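Local coordinates for ribose-phosphate pyrophosphokinase (Sulfolobus solfataricus, PDB 4TWB), which catalyses the transfer of the pyrophosphoryl group of ATP to the 1-hydroxyl of ribose 5-phosphate, giving the central metabolite phosphoribosyl pyrophosphate and AMP, at residues A[91-96]-A[127-131]; A[167-171]-A[214-218]; A[119-125]-A[138-144]. All blocks are in the same frame, centred on the assembly; numbering follows the deposited sequence.

How the contacts relate
Contact 2 is the buried one, contacts 1 and 3 are partly buried, and their chemistry follows. Contact 3 pairs the last two strands of the mixed N-terminal sheet, with a regular backbone ladder and aliphatic side chains. Contact 1 joins two irregular loops beside the bound AMP by van der Waals touches and a cluster of charged side chains. Contact 2 sets the start of helix 169-178 against the end of strand 211-216 through an arginine and two aspartates. Contacts 1 and 3 draw on the same region, since segment 127-131 follows strand 120-124 and precedes strand 138-142. Polar links tie contact 2 to both others: Asp-217 reaches His-127, and Arg-171 reaches Glu-125.

Contact 1. Residues A[91-96]-A[127-131]; sequences YSRQDR and HKPEE. With AMP (adenosine monophosphate), chain G.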
# COMPACT_ATOMS: atom_id res chain seq x y z
N TYR A 91 -8.29 -0.15 -7.55
CA TYR A 91 -9.13 1.01 -7.25
C TYR A 91 -9.86 1.53 -8.48
O TYR A 91 -10.16 2.71 -8.59
CB TYR A 91 -8.31 2.10 -6.53
CG TYR A 91 -7.91 1.65 -5.13
CD1 TYR A 91 -8.75 1.87 -4.04
CD2 TYR A 91 -6.72 0.95 -4.91
CE1 TYR A 91 -8.42 1.43 -2.76
CE2 TYR A 91 -6.37 0.51 -3.64
CZ TYR A 91 -7.23 0.75 -2.57
OH TYR A 91 -6.90 0.31 -1.31
N SER A 92 -10.18 0.61 -9.40
CA SER A 92 -10.87 0.98 -10.62
C SER A 92 -12.36 1.04 -10.39
O SER A 92 -13.06 1.84 -11.00
CB SER A 92 -10.56 -0.02 -11.73
OG SER A 92 -9.22 0.13 -12.12
N ARG A 93 -12.86 0.19 -9.50
CA ARG A 93 -14.28 0.16 -9.22
C ARG A 93 -14.74 1.48 -8.59
O ARG A 93 -15.92 1.82 -8.62
CB ARG A 93 -14.62 -1.03 -8.33
CG ARG A 93 -14.54 -2.39 -9.04
CD ARG A 93 -13.74 -3.40 -8.20
NE ARG A 93 -14.42 -4.69 -8.00
CZ ARG A 93 -15.74 -4.86 -7.93
NH1 ARG A 93 -16.58 -3.83 -8.02
NH2 ARG A 93 -16.23 -6.08 -7.74
N GLN A 94 -13.78 2.24 -8.04
CA GLN A 94 -14.09 3.52 -7.41
C GLN A 94 -13.99 4.69 -8.39
O GLN A 94 -13.01 5.45 -8.38
CB GLN A 94 -13.21 3.77 -6.18
CG GLN A 94 -13.64 4.99 -5.37
CD GLN A 94 -14.98 4.80 -4.65
OE1 GLN A 94 -15.51 3.69 -4.57
NE2 GLN A 94 -15.52 5.89 -4.12
N ASP A 95 -15.04 4.82 -9.19
CA ASP A 95 -15.08 5.69 -10.36
C ASP A 95 -15.40 7.16 -10.02
O ASP A 95 -14.91 8.09 -10.68
CB ASP A 95 -16.13 5.13 -11.32
CG ASP A 95 -15.87 5.50 -12.77
OD1 ASP A 95 -15.05 6.41 -13.03
OD2 ASP A 95 -16.50 4.87 -13.64
N ARG A 96 -16.20 7.35 -8.98
CA ARG A 96 -16.77 8.66 -8.66
C ARG A 96 -17.19 8.70 -7.19
O ARG A 96 -16.94 7.75 -6.45
CB ARG A 96 -17.99 8.93 -9.54
CG ARG A 96 -18.99 7.76 -9.58
CD ARG A 96 -20.03 7.91 -10.69
NE ARG A 96 -20.58 6.61 -11.08
CZ ARG A 96 -20.29 5.98 -12.22
NH1 ARG A 96 -19.46 6.52 -13.10
NH2 ARG A 96 -20.84 4.79 -12.48
N HIS A 127 -12.15 -0.88 -15.63
CA HIS A 127 -13.57 -0.97 -15.32
C HIS A 127 -14.46 0.05 -16.05
O HIS A 127 -15.56 -0.28 -16.48
CB HIS A 127 -13.78 -0.84 -13.82
CG HIS A 127 -15.21 -0.96 -13.39
ND1 HIS A 127 -15.86 -2.18 -13.28
CD2 HIS A 127 -16.12 -0.02 -13.04
CE1 HIS A 127 -17.10 -1.97 -12.88
NE2 HIS A 127 -17.28 -0.68 -12.73
N LYS A 128 -14.00 1.28 -16.18
CA LYS A 128 -14.72 2.25 -17.00
C LYS A 128 -13.73 3.27 -17.59
O LYS A 128 -13.18 4.09 -16.86
CB LYS A 128 -15.83 2.93 -16.21
CG LYS A 128 -16.84 3.67 -17.08
CD LYS A 128 -17.78 4.53 -16.24
CE LYS A 128 -18.47 5.60 -17.08
NZ LYS A 128 -18.93 6.75 -16.24
N PRO A 129 -13.49 3.22 -18.91
CA PRO A 129 -12.37 3.91 -19.55
C PRO A 129 -12.35 5.44 -19.43
O PRO A 129 -11.33 6.03 -19.77
CB PRO A 129 -12.50 3.49 -21.01
CG PRO A 129 -13.29 2.23 -20.98
CD PRO A 129 -14.26 2.42 -19.87
N GLU A 130 -13.45 6.06 -18.99
CA GLU A 130 -13.45 7.50 -18.73
C GLU A 130 -12.56 7.81 -17.53
O GLU A 130 -11.84 8.81 -17.52
CB GLU A 130 -14.86 8.03 -18.49
CG GLU A 130 -15.65 8.31 -19.75
CD GLU A 130 -16.44 7.10 -20.21
OE1 GLU A 130 -16.13 5.96 -19.78
OE2 GLU A 130 -17.39 7.29 -21.00
N GLU A 131 -12.66 6.97 -16.50
CA GLU A 131 -11.71 6.95 -15.39
C GLU A 131 -10.35 7.51 -15.77
O GLU A 131 -9.87 8.45 -15.15
CB GLU A 131 -11.43 5.52 -14.98
CG GLU A 131 -12.34 4.95 -13.94
CD GLU A 131 -11.90 3.56 -13.54
OE1 GLU A 131 -11.58 2.76 -14.44
OE2 GLU A 131 -11.87 3.28 -12.32
P AMP G . -19.60 -1.54 -9.74
O1P AMP G . -20.53 -1.74 -10.92
O2P AMP G . -19.16 -2.81 -9.05
O3P AMP G . -18.50 -0.54 -10.01
O5' AMP G . -20.52 -0.79 -8.65
C5' AMP G . -20.08 0.42 -8.05
C4' AMP G . -20.11 0.29 -6.54
O4' AMP G . -19.12 -0.66 -6.11
C3' AMP G . -19.82 1.62 -5.85
O3' AMP G . -20.95 2.01 -5.05
C2' AMP G . -18.57 1.39 -5.02
O2' AMP G . -18.66 1.97 -3.70
C1' AMP G . -18.41 -0.13 -4.98
N9 AMP G . -16.97 -0.53 -4.98
C8 AMP G . -15.90 0.27 -5.24
N7 AMP G . -14.73 -0.40 -5.14
C5 AMP G . -15.03 -1.67 -4.80
C6 AMP G . -14.27 -2.91 -4.52
N6 AMP G . -12.92 -2.92 -4.60
N1 AMP G . -14.97 -4.04 -4.19
C2 AMP G . -16.32 -4.04 -4.12
N3 AMP G . -17.08 -2.95 -4.35
C4 AMP G . -16.51 -1.76 -4.68
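Ser-92 CB and His-127 CB meet at 3.9 Å. The imidazole turns one face to the CA of Arg-93. Nearby, Asp-95 crosses the aliphatic chain of Lys-128 at about a right angle, OD2 lying beside it, and OD1 approaches CG of Glu-131.

Among the charged groups, Arg-96 NH1 stands 3.4 Å from Asp-95 OD2, which lies well out of the guanidinium plane, so charge alone joins them. Lys-128 NZ is 4.0 Å from Asp-95 OD2, beyond a salt bridge, and the two cationic ends lie side by side without a bond between them.

Towards AMP, the Arg-93 chain bends at chi2 and chi3 and brings one guanidinium face over the adenine, with AMP N1 3.8 Å from its plane. Arg-93 NH1 gives a weak bond to O2P of AMP, and NH2 bonds to Ser-220. With an alanine at Arg-93, the adenine would probably lose the guanidinium over it and O2P its NH1 donor. With CG anti to the backbone N (chi1 -178°), His-127 places NE2 3.0 Å from AMP O3P, while ND1 bonds to Asp-217. Asp-34 of the second subunit makes a long, weak ion pair with Arg-93, consistent with the ATP site of a phosphoribosyl pyrophosphate synthase formed at the dimer interface.

Contact 2. Residues A[167-171]-A[214-218]; sequences GALDR and IIDDI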
# COMPACT_ATOMS: atom_id res chain seq x y z
N GLY A 167 -23.98 -2.69 -18.67
CA GLY A 167 -22.57 -2.34 -18.63
C GLY A 167 -21.74 -3.25 -19.51
O GLY A 167 -20.90 -2.80 -20.29
N ALA A 168 -22.00 -4.56 -19.40
CA ALA A 168 -21.20 -5.57 -20.08
C ALA A 168 -21.63 -5.84 -21.52
O ALA A 168 -21.08 -6.73 -22.17
CB ALA A 168 -21.19 -6.86 -19.28
N LEU A 169 -22.60 -5.08 -22.01
CA LEU A 169 -23.14 -5.33 -23.35
C LEU A 169 -22.15 -5.06 -24.47
O LEU A 169 -21.93 -5.92 -25.31
CB LEU A 169 -24.43 -4.53 -23.59
CG LEU A 169 -25.04 -4.76 -24.97
CD1 LEU A 169 -25.36 -6.23 -25.20
CD2 LEU A 169 -26.29 -3.92 -25.17
N ASP A 170 -21.55 -3.88 -24.50
CA ASP A 170 -20.58 -3.55 -25.53
C ASP A 170 -19.51 -4.63 -25.67
O ASP A 170 -19.15 -5.01 -26.78
CB ASP A 170 -19.91 -2.20 -25.25
CG ASP A 170 -20.65 -1.04 -25.88
OD1 ASP A 170 -21.89 -0.96 -25.73
OD2 ASP A 170 -19.98 -0.20 -26.52
N ARG A 171 -19.01 -5.10 -24.54
CA ARG A 171 -17.97 -6.13 -24.52
C ARG A 171 -18.51 -7.45 -25.07
O ARG A 171 -17.84 -8.12 -25.86
CB ARG A 171 -17.42 -6.28 -23.09
CG ARG A 171 -16.45 -7.43 -22.88
CD ARG A 171 -15.80 -7.36 -21.50
NE ARG A 171 -16.76 -7.07 -20.45
CZ ARG A 171 -16.86 -5.90 -19.83
NH1 ARG A 171 -16.05 -4.89 -20.13
NH2 ARG A 171 -17.78 -5.74 -18.88
N ILE A 214 -21.22 -16.28 -19.97
CA ILE A 214 -21.45 -14.99 -19.33
C ILE A 214 -20.14 -14.23 -19.14
O ILE A 214 -19.24 -14.68 -18.43
CB ILE A 214 -22.13 -15.15 -17.98
CG1 ILE A 214 -23.30 -16.12 -18.10
CG2 ILE A 214 -22.62 -13.80 -17.48
CD1 ILE A 214 -24.14 -16.25 -16.85
N ILE A 215 -20.05 -13.07 -19.78
CA ILE A 215 -18.82 -12.29 -19.83
C ILE A 215 -18.91 -10.95 -19.08
O ILE A 215 -19.80 -10.14 -19.34
CB ILE A 215 -18.39 -12.01 -21.28
CG1 ILE A 215 -18.28 -13.32 -22.05
CG2 ILE A 215 -17.06 -11.29 -21.32
CD1 ILE A 215 -17.84 -13.13 -23.49
N ASP A 216 -17.97 -10.72 -18.16
CA ASP A 216 -17.88 -9.45 -17.45
C ASP A 216 -16.42 -9.02 -17.38
O ASP A 216 -15.51 -9.82 -17.65
CB ASP A 216 -18.47 -9.57 -16.03
CG ASP A 216 -19.19 -8.30 -15.58
OD1 ASP A 216 -19.85 -8.33 -14.52
OD2 ASP A 216 -19.08 -7.26 -16.28
N ASP A 217 -16.18 -7.76 -17.03
CA ASP A 217 -14.81 -7.28 -16.90
C ASP A 217 -14.14 -7.89 -15.68
O ASP A 217 -13.02 -8.38 -15.76
CB ASP A 217 -14.74 -5.74 -16.88
CG ASP A 217 -15.34 -5.13 -15.62
OD1 ASP A 217 -16.40 -5.64 -15.18
OD2 ASP A 217 -14.76 -4.14 -15.10
N ILE A 218 -14.85 -7.89 -14.56
CA ILE A 218 -14.30 -8.39 -13.31
C ILE A 218 -15.23 -9.41 -12.64
O ILE A 218 -16.45 -9.28 -12.69
CB ILE A 218 -14.08 -7.24 -12.31
CG1 ILE A 218 -13.14 -6.19 -12.91
CG2 ILE A 218 -13.55 -7.76 -10.98
CD1 ILE A 218 -13.11 -4.93 -12.12
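Arg-171 reaches across to Asp-216 and Asp-217 with its guanidinium. NH2 makes a salt bridge with Asp-216 OD2 at 3.3 Å, a weak hydrogen bond because the N-H points poorly at the oxygen (127°). Asp-217 is met differently: its backbone N lies over one guanidinium face, 3.0 Å above the plane and towards the rim. The Asp-217 carboxylate is turned only 20° from the guanidinium, yet OD1 stays 4.0 Å from Arg-171 NH2, a long pairing of charges alone. Arg-171 has CG anti to its backbone N (chi1 173°) and bends at chi3, which carries the guanidinium there, with CD passing CG2 of Ile-215. Ala-168 packs its CB against Ile-215 O and Asp-216 OD2.

Further bonds set these groups. Asp-217 N donates to Asp-216 OD2 from above the carboxylate plane, at 3.0 Å. Arg-171 NH1 is bound by Glu-125, and Asp-217 OD2 by His-127, a predicted magnesium ligand; Asp-216 itself is predicted to bind ribose 5-phosphate.

Helix 169-178 thus begins beside the C-terminal end of strand 211-216, which runs between parallel strands 159-163 and 239-244 of the phosphoribosyltransferase-type sheet. Helix 145-155 touches Arg-171 and Ile-215, while helix 223-233 packs on Ile-214.

Contact 3. Residues A[119-125]-A[138-144]; sequences NTLVVVE and ELKIVHP
Strands 120-124 and 138-142 run side by side in parallel, with Thr-120 opposite Glu-138 and Val-124 opposite Val-142. Their axes are 4.7 Å apart at closest. The two directions differ by 16°.

The backbone ladder alternates as parallel pairing requires. Leu-121, Val-123 and Glu-125 give their N-H groups to the carbonyls of Glu-138, Lys-140 and Val-142, and in return the N-H groups of these three bond to Asn-119, Leu-121 and Val-123. The bond from Lys-140 N to Leu-121 O is the straightest, at 170°. Between these rungs come CA-H...O contacts, such as Val-122 CA to Lys-140 O at 3.2 Å.

Apolar side chains meet mainly on the face that bears Val-122, Val-124 and Val-142. Val-122 CG1 touches Val-142 CG2 at 3.8 Å. With CG1 anti to its backbone N (chi1 -179°), Val-124 turns that methyl to Pro-144 CG, 3.7 Å away, and sets CG2 against CB of Val-142. Helix 284-289 packs on Val-124, Val-142 and Pro-144. The opposite face has a looser touch, Leu-121 CD2 to Leu-139 CD2 at 4.3 Å.

Polar side chains close both ends. Thr-120 OG1 donates a weak bond to OE1 of the poorly ordered Glu-138. At the other end, His-143 ND1 probably donates to Glu-125 OE2 at the ring edge, although the two are modelled too close for the detail to be trusted. Lys-140 NZ reaches instead to the C-terminal carboxylate of Leu-291.

Pro-144 occupies the N-cap position of helix 145-155, which follows the pair. Strand 81-86 flanks 120-124 on its other side, leaving 138-142 as an outermost strand: a parallel pair at the edge of the mixed sheet of an alpha/beta fold.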
# COMPACT_ATOMS: atom_id res chain seq x y z
N ASN A 119 5.04 8.21 -18.08
CA ASN A 119 4.71 9.00 -19.26
C ASN A 119 3.49 8.42 -19.97
O ASN A 119 2.55 9.13 -20.33
CB ASN A 119 5.88 9.02 -20.24
CG ASN A 119 7.09 9.74 -19.68
OD1 ASN A 119 8.17 9.16 -19.53
ND2 ASN A 119 6.91 11.01 -19.36
N THR A 120 3.53 7.10 -20.15
CA THR A 120 2.47 6.40 -20.85
C THR A 120 1.96 5.29 -19.97
O THR A 120 2.75 4.49 -19.45
CB THR A 120 2.98 5.82 -22.19
OG1 THR A 120 2.96 6.85 -23.19
CG2 THR A 120 2.11 4.68 -22.65
N LEU A 121 0.64 5.23 -19.82
CA LEU A 121 -0.03 4.20 -19.03
C LEU A 121 -0.81 3.21 -19.90
O LEU A 121 -1.65 3.61 -20.71
CB LEU A 121 -0.96 4.86 -18.01
CG LEU A 121 -1.94 4.01 -17.22
CD1 LEU A 121 -1.22 2.94 -16.45
CD2 LEU A 121 -2.73 4.89 -16.27
N VAL A 122 -0.52 1.92 -19.74
CA VAL A 122 -1.19 0.86 -20.49
C VAL A 122 -2.00 -0.03 -19.56
O VAL A 122 -1.45 -0.64 -18.65
CB VAL A 122 -0.17 -0.04 -21.22
CG1 VAL A 122 -0.91 -1.09 -22.00
CG2 VAL A 122 0.69 0.78 -22.13
N VAL A 123 -3.31 -0.11 -19.79
CA VAL A 123 -4.19 -0.88 -18.91
C VAL A 123 -5.07 -1.84 -19.69
O VAL A 123 -5.53 -1.53 -20.79
CB VAL A 123 -5.12 0.05 -18.11
CG1 VAL A 123 -5.91 -0.74 -17.11
CG2 VAL A 123 -4.30 1.11 -17.39
N VAL A 124 -5.31 -3.02 -19.14
CA VAL A 124 -6.20 -3.99 -19.76
C VAL A 124 -7.59 -3.91 -19.12
O VAL A 124 -7.71 -3.94 -17.90
CB VAL A 124 -5.62 -5.40 -19.66
CG1 VAL A 124 -6.55 -6.41 -20.35
CG2 VAL A 124 -4.25 -5.45 -20.28
N GLU A 125 -8.64 -3.82 -19.94
CA GLU A 125 -10.02 -3.69 -19.46
C GLU A 125 -10.15 -2.89 -18.18
O GLU A 125 -10.49 -3.44 -17.12
CB GLU A 125 -10.71 -5.05 -19.27
CG GLU A 125 -11.19 -5.73 -20.52
CD GLU A 125 -12.17 -4.90 -21.30
OE1 GLU A 125 -13.36 -4.82 -20.92
OE2 GLU A 125 -11.75 -4.34 -22.33
N GLU A 138 -0.02 9.88 -21.72
CA GLU A 138 -0.65 9.17 -22.83
C GLU A 138 -1.29 7.86 -22.36
O GLU A 138 -0.68 7.09 -21.60
CB GLU A 138 0.37 8.89 -23.95
CG GLU A 138 1.10 10.13 -24.50
CD GLU A 138 2.42 10.45 -23.78
OE1 GLU A 138 3.38 9.64 -23.90
OE2 GLU A 138 2.50 11.51 -23.11
N LEU A 139 -2.51 7.61 -22.83
CA LEU A 139 -3.26 6.40 -22.51
C LEU A 139 -3.28 5.37 -23.63
O LEU A 139 -3.53 5.70 -24.78
CB LEU A 139 -4.70 6.76 -22.21
CG LEU A 139 -5.06 7.05 -20.77
CD1 LEU A 139 -6.53 7.43 -20.72
CD2 LEU A 139 -4.78 5.82 -19.93
N LYS A 140 -3.03 4.12 -23.28
CA LYS A 140 -3.27 3.02 -24.21
C LYS A 140 -4.09 1.96 -23.50
O LYS A 140 -3.58 1.23 -22.65
CB LYS A 140 -1.96 2.46 -24.76
CG LYS A 140 -1.15 3.53 -25.44
CD LYS A 140 -0.29 3.02 -26.57
CE LYS A 140 0.05 4.18 -27.52
NZ LYS A 140 1.13 3.85 -28.49
N ILE A 141 -5.38 1.91 -23.84
CA ILE A 141 -6.29 0.89 -23.31
C ILE A 141 -6.21 -0.39 -24.16
O ILE A 141 -6.09 -0.34 -25.38
CB ILE A 141 -7.71 1.44 -23.27
CG1 ILE A 141 -7.71 2.79 -22.55
CG2 ILE A 141 -8.65 0.46 -22.63
CD1 ILE A 141 -9.08 3.38 -22.31
N VAL A 142 -6.25 -1.54 -23.50
CA VAL A 142 -6.15 -2.82 -24.20
C VAL A 142 -7.40 -3.63 -23.94
O VAL A 142 -7.69 -3.96 -22.79
CB VAL A 142 -4.93 -3.65 -23.73
CG1 VAL A 142 -4.89 -4.98 -24.49
CG2 VAL A 142 -3.64 -2.90 -23.92
N HIS A 143 -8.15 -3.94 -25.00
CA HIS A 143 -9.31 -4.82 -24.89
C HIS A 143 -8.98 -6.14 -25.55
O HIS A 143 -8.96 -6.24 -26.76
CB HIS A 143 -10.52 -4.19 -25.60
CG HIS A 143 -10.87 -2.81 -25.11
ND1 HIS A 143 -11.54 -2.59 -23.93
CD2 HIS A 143 -10.65 -1.59 -25.64
CE1 HIS A 143 -11.72 -1.30 -23.75
NE2 HIS A 143 -11.19 -0.67 -24.78
N PRO A 144 -8.72 -7.17 -24.74
CA PRO A 144 -8.25 -8.44 -25.32
C PRO A 144 -9.40 -9.29 -25.89
O PRO A 144 -9.43 -10.50 -25.70
CB PRO A 144 -7.65 -9.16 -24.10
CG PRO A 144 -8.26 -8.49 -22.89
CD PRO A 144 -9.10 -7.33 -23.33